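Local coordinates for uncharacterized protein (Deinococcus radiodurans, PDB 3GG7) that binds manganese and is probably a TatD-type metal-dependent hydrolase acting on ester bonds, though its function is uncharacterised, at residues P16-V19 and A20-C23; A38-R41 and G42-L46; A48-P51 and H52-T55. All blocks are in the same frame, centred on the assembly; numbering follows the deposited sequence.

Interaction 1: residues P16-V19 and A20-C23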
loop_
_atom_site.group_PDB
_atom_site.type_symbol
_atom_site.label_atom_id
_atom_site.label_comp_id
_atom_site.label_asym_id
_atom_site.label_seq_id
_atom_site.Cartn_x
_atom_site.Cartn_y
_atom_site.Cartn_z
ATOM N N PRO A 16 -14.183 7.022 -10.875
ATOM C CA PRO A 16 -13.901 6.564 -9.491
ATOM C C PRO A 16 -15.114 6.278 -8.641
ATOM O O PRO A 16 -15.103 5.347 -7.819
ATOM C CB PRO A 16 -13.096 7.727 -8.905
ATOM C CG PRO A 16 -12.384 8.290 -10.093
ATOM C CD PRO A 16 -13.407 8.228 -11.209
ATOM N N VAL A 17 -16.170 7.074 -8.786
ATOM C CA VAL A 17 -17.384 6.832 -8.011
ATOM C C VAL A 17 -18.008 5.472 -8.347
ATOM O O VAL A 17 -18.481 4.777 -7.444
ATOM C CB VAL A 17 -18.416 7.980 -8.211
ATOM C CG1 VAL A 17 -19.772 7.625 -7.608
ATOM C CG2 VAL A 17 -17.861 9.286 -7.646
ATOM N N ALA A 18 -18.031 5.080 -9.624
ATOM C CA ALA A 18 -18.574 3.777 -9.989
ATOM C C ALA A 18 -17.807 2.639 -9.318
ATOM O O ALA A 18 -18.401 1.656 -8.874
ATOM C CB ALA A 18 -18.587 3.592 -11.524
ATOM N N VAL A 19 -16.479 2.774 -9.245
ATOM C CA VAL A 19 -15.671 1.735 -8.649
ATOM C C VAL A 19 -15.944 1.711 -7.138
ATOM O O VAL A 19 -16.126 0.660 -6.574
ATOM C CB VAL A 19 -14.172 1.910 -8.970
ATOM C CG1 VAL A 19 -13.346 0.840 -8.290
ATOM C CG2 VAL A 19 -13.944 1.891 -10.511
ATOM N N ALA A 20 -15.971 2.869 -6.500
ATOM C CA ALA A 20 -16.288 2.954 -5.063
ATOM C C ALA A 20 -17.643 2.357 -4.727
ATOM O O ALA A 20 -17.770 1.617 -3.765
ATOM C CB ALA A 20 -16.228 4.404 -4.589
ATOM N N ARG A 21 -18.673 2.688 -5.511
ATOM C CA ARG A 21 -19.993 2.099 -5.340
ATOM C C ARG A 21 -19.964 0.581 -5.460
ATOM O O ARG A 21 -20.601 -0.132 -4.701
ATOM C CB ARG A 21 -20.952 2.627 -6.406
ATOM C CG ARG A 21 -21.581 3.928 -6.127
ATOM C CD ARG A 21 -22.853 4.053 -6.994
ATOM N NE ARG A 21 -23.077 5.430 -7.410
ATOM C CZ ARG A 21 -22.765 5.939 -8.603
ATOM N NH1 ARG A 21 -23.028 7.219 -8.832
ATOM N NH2 ARG A 21 -22.201 5.198 -9.566
ATOM N N ALA A 22 -19.237 0.086 -6.454
ATOM C CA ALA A 22 -19.127 -1.345 -6.681
ATOM C C ALA A 22 -18.461 -2.066 -5.507
ATOM O O ALA A 22 -18.786 -3.204 -5.180
ATOM C CB ALA A 22 -18.361 -1.603 -7.971
ATOM N N CYS A 23 -17.498 -1.391 -4.881
ATOM C CA CYS A 23 -16.881 -1.917 -3.657
ATOM C C CYS A 23 -17.870 -1.971 -2.504
ATOM O O CYS A 23 -17.973 -2.975 -1.797
ATOM C CB CYS A 23 -15.648 -1.096 -3.271
ATOM S SG CYS A 23 -14.273 -1.233 -4.438
#
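The carbonyl oxygen of V17 takes the backbone N-H of R21 at 2.9 Å from O to N, nearly straight at 171°, and also lies against the first carbons of the R21 side chain, with CG 3.5 Å from V17 O. Three more i to i+4 bonds repeat the pattern: A20 to P16, A22 to A18 and C23 to V19, the last two more bent. All belong to the first turns of helix 16-25, whose start is marked by the D15 carboxylate accepting the backbone N-H of A18. One turn apart on the outer side, V17 and R21 cross at an angle, a methyl over a planar group. The CG1 methyl of V17, placed anti to its backbone N (chi1 170°), sits over the centre of one face of the R21 guanidinium, 3.5 Å from NH1. R21 reaches it because its chain bends at chi3 (-146°) and folds back along the helix. On the buried side V19 CG1 and C23 SG stand 4.5 Å apart, a loose apolar contact. Helix 16-25 is the crossover between parallel strands 4-8 and 29-32. The V17-R21 contact is therefore an apolar one, which probably shelters that guanidinium face while the in-plane N-H groups are not aimed at V17.

Interaction 2: residues A38-R41 and G42-L46. With SO4 (sulfate ion), chain C.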
loop_
_atom_site.group_PDB
_atom_site.type_symbol
_atom_site.label_atom_id
_atom_site.label_comp_id
_atom_site.label_asym_id
_atom_site.label_seq_id
_atom_site.Cartn_x
_atom_site.Cartn_y
_atom_site.Cartn_z
ATOM N N ALA A 38 -2.202 16.989 -2.207
ATOM C CA ALA A 38 -3.188 17.917 -2.765
ATOM C C ALA A 38 -4.467 17.224 -3.214
ATOM O O ALA A 38 -5.499 17.870 -3.340
ATOM C CB ALA A 38 -2.565 18.701 -3.925
ATOM N N ALA A 39 -4.382 15.922 -3.480
ATOM C CA ALA A 39 -5.534 15.125 -3.921
ATOM C C ALA A 39 -6.475 14.736 -2.782
ATOM O O ALA A 39 -7.533 14.180 -3.021
ATOM C CB ALA A 39 -5.057 13.867 -4.666
ATOM N N TRP A 40 -6.114 15.066 -1.547
ATOM C CA TRP A 40 -6.841 14.562 -0.374
ATOM C C TRP A 40 -8.344 14.874 -0.417
ATOM O O TRP A 40 -9.171 13.986 -0.250
ATOM C CB TRP A 40 -6.164 15.113 0.911
ATOM C CG TRP A 40 -6.855 14.680 2.133
ATOM C CD1 TRP A 40 -7.572 15.472 2.988
ATOM C CD2 TRP A 40 -6.954 13.355 2.641
ATOM N NE1 TRP A 40 -8.088 14.728 4.009
ATOM C CE2 TRP A 40 -7.733 13.416 3.820
ATOM C CE3 TRP A 40 -6.462 12.113 2.217
ATOM C CZ2 TRP A 40 -8.034 12.285 4.567
ATOM C CZ3 TRP A 40 -6.732 10.993 2.993
ATOM C CH2 TRP A 40 -7.527 11.079 4.124
ATOM N N ARG A 41 -8.719 16.128 -0.618
ATOM C CA ARG A 41 -10.128 16.477 -0.479
ATOM C C ARG A 41 -10.959 15.748 -1.541
ATOM O O ARG A 41 -11.995 15.187 -1.261
ATOM C CB ARG A 41 -10.344 17.980 -0.587
ATOM C CG ARG A 41 -9.972 18.727 0.648
ATOM C CD ARG A 41 -11.119 18.896 1.627
ATOM N NE ARG A 41 -10.569 19.479 2.842
ATOM C CZ ARG A 41 -10.213 18.790 3.930
ATOM N NH1 ARG A 41 -10.481 17.502 4.048
ATOM N NH2 ARG A 41 -9.630 19.414 4.934
ATOM N N GLY A 42 -10.464 15.749 -2.780
ATOM C CA GLY A 42 -11.183 15.145 -3.865
ATOM C C GLY A 42 -11.298 13.637 -3.722
ATOM O O GLY A 42 -12.337 13.023 -3.996
ATOM N N THR A 43 -10.221 12.995 -3.324
ATOM C CA THR A 43 -10.237 11.552 -3.179
ATOM C C THR A 43 -10.978 11.111 -1.923
ATOM O O THR A 43 -11.761 10.165 -1.974
ATOM C CB THR A 43 -8.809 11.030 -3.219
ATOM O OG1 THR A 43 -8.243 11.428 -4.464
ATOM C CG2 THR A 43 -8.799 9.520 -3.097
ATOM N N LEU A 44 -10.808 11.834 -0.813
ATOM C CA LEU A 44 -11.602 11.574 0.392
ATOM C C LEU A 44 -13.114 11.626 0.103
ATOM O O LEU A 44 -13.891 10.895 0.704
ATOM C CB LEU A 44 -11.248 12.581 1.501
ATOM C CG LEU A 44 -11.984 12.453 2.822
ATOM C CD1 LEU A 44 -11.776 11.084 3.508
ATOM C CD2 LEU A 44 -11.477 13.582 3.714
ATOM N N ALA A 45 -13.526 12.525 -0.791
ATOM C CA ALA A 45 -14.956 12.632 -1.129
ATOM C C ALA A 45 -15.570 11.351 -1.661
ATOM O O ALA A 45 -16.769 11.155 -1.511
ATOM C CB ALA A 45 -15.158 13.747 -2.127
ATOM N N LEU A 46 -14.768 10.480 -2.264
ATOM C CA LEU A 46 -15.263 9.179 -2.741
ATOM C C LEU A 46 -15.755 8.308 -1.591
ATOM O O LEU A 46 -16.523 7.358 -1.790
ATOM C CB LEU A 46 -14.194 8.413 -3.538
ATOM C CG LEU A 46 -13.611 9.097 -4.752
ATOM C CD1 LEU A 46 -12.408 8.376 -5.279
ATOM C CD2 LEU A 46 -14.687 9.231 -5.844
HETATM S S SO4 C . -8.802 22.707 2.741
HETATM O O1 SO4 C . -8.831 22.080 4.054
HETATM O O2 SO4 C . -9.841 22.130 1.885
HETATM O O3 SO4 C . -9.064 24.150 2.874
HETATM O O4 SO4 C . -7.464 22.495 2.191
HETATM O O HOH W 1 -8.263 17.294 -4.074
#
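Three successive i to i+4 backbone bonds wind A39 to A45 through nearly two turns, T43 N to A39 O at 3.0 Å, L44 N to W40 O at 2.8 Å and A45 N to R41 O at 3.1 Å, the last bent to 145°. A water joins the start of the helix, donating to A38 O and accepting from G42 N. W40 stands with CG anti to its backbone N (chi1 179°), which swings the indole across L44: L44 CB lies over the centre of one face, and L44 CD2 approaches CE2 of W40 to 3.7 Å. This helix, 40-44, links parallel strands 29-32 and 53-55 in a beta-alpha-beta crossover, and W40, T43 and L44 all rest on T55 of the second strand. R41 runs beside L44 in the same direction, with a bend at chi2 (-91°) that leaves NE and NH2 facing the sulfate. NE holds sulfate O2 at 2.9 Å and NH2 holds sulfate O1 at 2.9 Å, O1 lying at the guanidinium edge in its plane. E80 OE1 takes both W40 NE1, in a hydrogen bond, and R41 NH1, in a salt bridge. R76 and Y77 also bond the sulfate, an ion probably taken from the crystallisation liquor, while T43 OG1 bonds to D11.

Interaction 3: residues A48-P51 and H52-T55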
loop_
_atom_site.group_PDB
_atom_site.type_symbol
_atom_site.label_atom_id
_atom_site.label_comp_id
_atom_site.label_asym_id
_atom_site.label_seq_id
_atom_site.Cartn_x
_atom_site.Cartn_y
_atom_site.Cartn_z
ATOM N N ALA A 48 -17.409 9.434 1.164
ATOM C CA ALA A 48 -18.572 9.956 1.902
ATOM C C ALA A 48 -19.742 9.006 1.763
ATOM O O ALA A 48 -20.144 8.675 0.654
ATOM C CB ALA A 48 -18.949 11.356 1.405
ATOM N N GLY A 49 -20.226 8.497 2.888
ATOM C CA GLY A 49 -21.283 7.512 2.910
ATOM C C GLY A 49 -20.887 6.097 2.540
ATOM O O GLY A 49 -21.757 5.240 2.395
ATOM N N ARG A 50 -19.572 5.842 2.425
ATOM C CA ARG A 50 -19.053 4.572 1.971
ATOM C C ARG A 50 -18.032 4.040 2.997
ATOM O O ARG A 50 -16.830 4.306 2.870
ATOM C CB ARG A 50 -18.410 4.725 0.574
ATOM C CG ARG A 50 -19.383 5.280 -0.460
ATOM C CD ARG A 50 -18.919 5.003 -1.909
ATOM N NE ARG A 50 -19.975 5.468 -2.815
ATOM C CZ ARG A 50 -20.020 6.659 -3.396
ATOM N NH1 ARG A 50 -19.011 7.523 -3.326
ATOM N NH2 ARG A 50 -21.094 6.962 -4.145
ATOM N N PRO A 51 -18.513 3.300 4.016
ATOM C CA PRO A 51 -17.661 2.890 5.139
ATOM C C PRO A 51 -16.605 1.874 4.778
ATOM O O PRO A 51 -15.712 1.666 5.567
ATOM C CB PRO A 51 -18.670 2.309 6.133
ATOM C CG PRO A 51 -19.713 1.757 5.284
ATOM C CD PRO A 51 -19.871 2.741 4.149
ATOM N N HIS A 52 -16.682 1.260 3.595
ATOM C CA HIS A 52 -15.622 0.349 3.126
ATOM C C HIS A 52 -14.515 1.044 2.393
ATOM O O HIS A 52 -13.535 0.389 2.036
ATOM C CB HIS A 52 -16.201 -0.727 2.232
ATOM C CG HIS A 52 -17.036 -1.710 2.986
ATOM N ND1 HIS A 52 -18.376 -1.502 3.233
ATOM C CD2 HIS A 52 -16.691 -2.832 3.656
ATOM C CE1 HIS A 52 -18.825 -2.494 3.985
ATOM N NE2 HIS A 52 -17.831 -3.320 4.242
ATOM N N VAL A 53 -14.615 2.348 2.179
ATOM C CA VAL A 53 -13.578 3.089 1.465
ATOM C C VAL A 53 -12.751 3.855 2.505
ATOM O O VAL A 53 -13.248 4.800 3.117
ATOM C CB VAL A 53 -14.193 4.095 0.458
ATOM C CG1 VAL A 53 -13.084 4.903 -0.218
ATOM C CG2 VAL A 53 -15.041 3.353 -0.613
ATOM N N TRP A 54 -11.511 3.425 2.719
ATOM C CA TRP A 54 -10.618 4.000 3.729
ATOM C C TRP A 54 -9.519 4.741 2.985
ATOM O O TRP A 54 -8.685 4.128 2.301
ATOM C CB TRP A 54 -10.001 2.872 4.561
ATOM C CG TRP A 54 -10.980 1.992 5.301
ATOM C CD1 TRP A 54 -12.346 2.124 5.374
ATOM C CD2 TRP A 54 -10.649 0.850 6.118
ATOM N NE1 TRP A 54 -12.867 1.136 6.178
ATOM C CE2 TRP A 54 -11.849 0.341 6.638
ATOM C CE3 TRP A 54 -9.445 0.215 6.446
ATOM C CZ2 TRP A 54 -11.894 -0.788 7.462
ATOM C CZ3 TRP A 54 -9.491 -0.888 7.276
ATOM C CH2 TRP A 54 -10.718 -1.372 7.781
ATOM N N THR A 55 -9.495 6.059 3.121
ATOM C CA THR A 55 -8.632 6.892 2.283
ATOM C C THR A 55 -7.298 7.187 2.998
ATOM O O THR A 55 -7.259 7.516 4.211
ATOM C CB THR A 55 -9.331 8.205 1.915
ATOM O OG1 THR A 55 -10.690 7.962 1.517
ATOM C CG2 THR A 55 -8.584 8.943 0.787
#
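R50 and V53 form the compact part of this contact, with R50 CB 3.8 Å from V53 CG2 and the V53 N-H closing a type I beta turn on R50 O at 3.0 Å. That donor stands 48° out of the carbonyl plane, a strongly tilted approach, as the tight turn brings it over the carbonyl. V53 is buried, whereas the long end of R50 leaves the turn, extended from CG to NE, to lie along A20 and R21 of helix 16-25 and bond L46 O through NH1. The solvent side is looser: P51 is exposed, and its ring approaches the imidazole loosely, CG 4.1 Å from H52 ND1, an atom that bonds to E24. Past the turn, W54 has CG anti to its carbonyl carbon (chi1 -60°), which brings the indole back so that NE1 gives its hydrogen to P51 O at 3.0 Å. The oxygen lies at the ring edge, close to the indole plane, but the bond is bent to 136°. A leucine here would probably leave P51 O without its indole donor and the turn less firmly tied to the strand. W54 and H52 also share backbone bonds with strand 29-32, an entry into a parallel strand consistent with the TIM-barrel clan to which the TatD family belongs.

Interactions 1 and 2 lie on successive helices, 16-25 and 40-44, that alternate with parallel strands 4-8, 29-32 and 53-55; interaction 3 is the turn leading into the third strand. The first two are partly buried, the third is a surface contact. L46, at the end of 38-46, joins the helices: its CD1 packs 3.7 Å from P16 CB. R50 of interaction 3 lies on the first helix, with NH2 3.8 Å from V17 CG1. Main-chain i to i+4 bonds dominate interactions 1 and 2, and a salt bridge and a bound anion mark interaction 2, whereas interaction 3 pairs a turn bond with an indole-carbonyl bond.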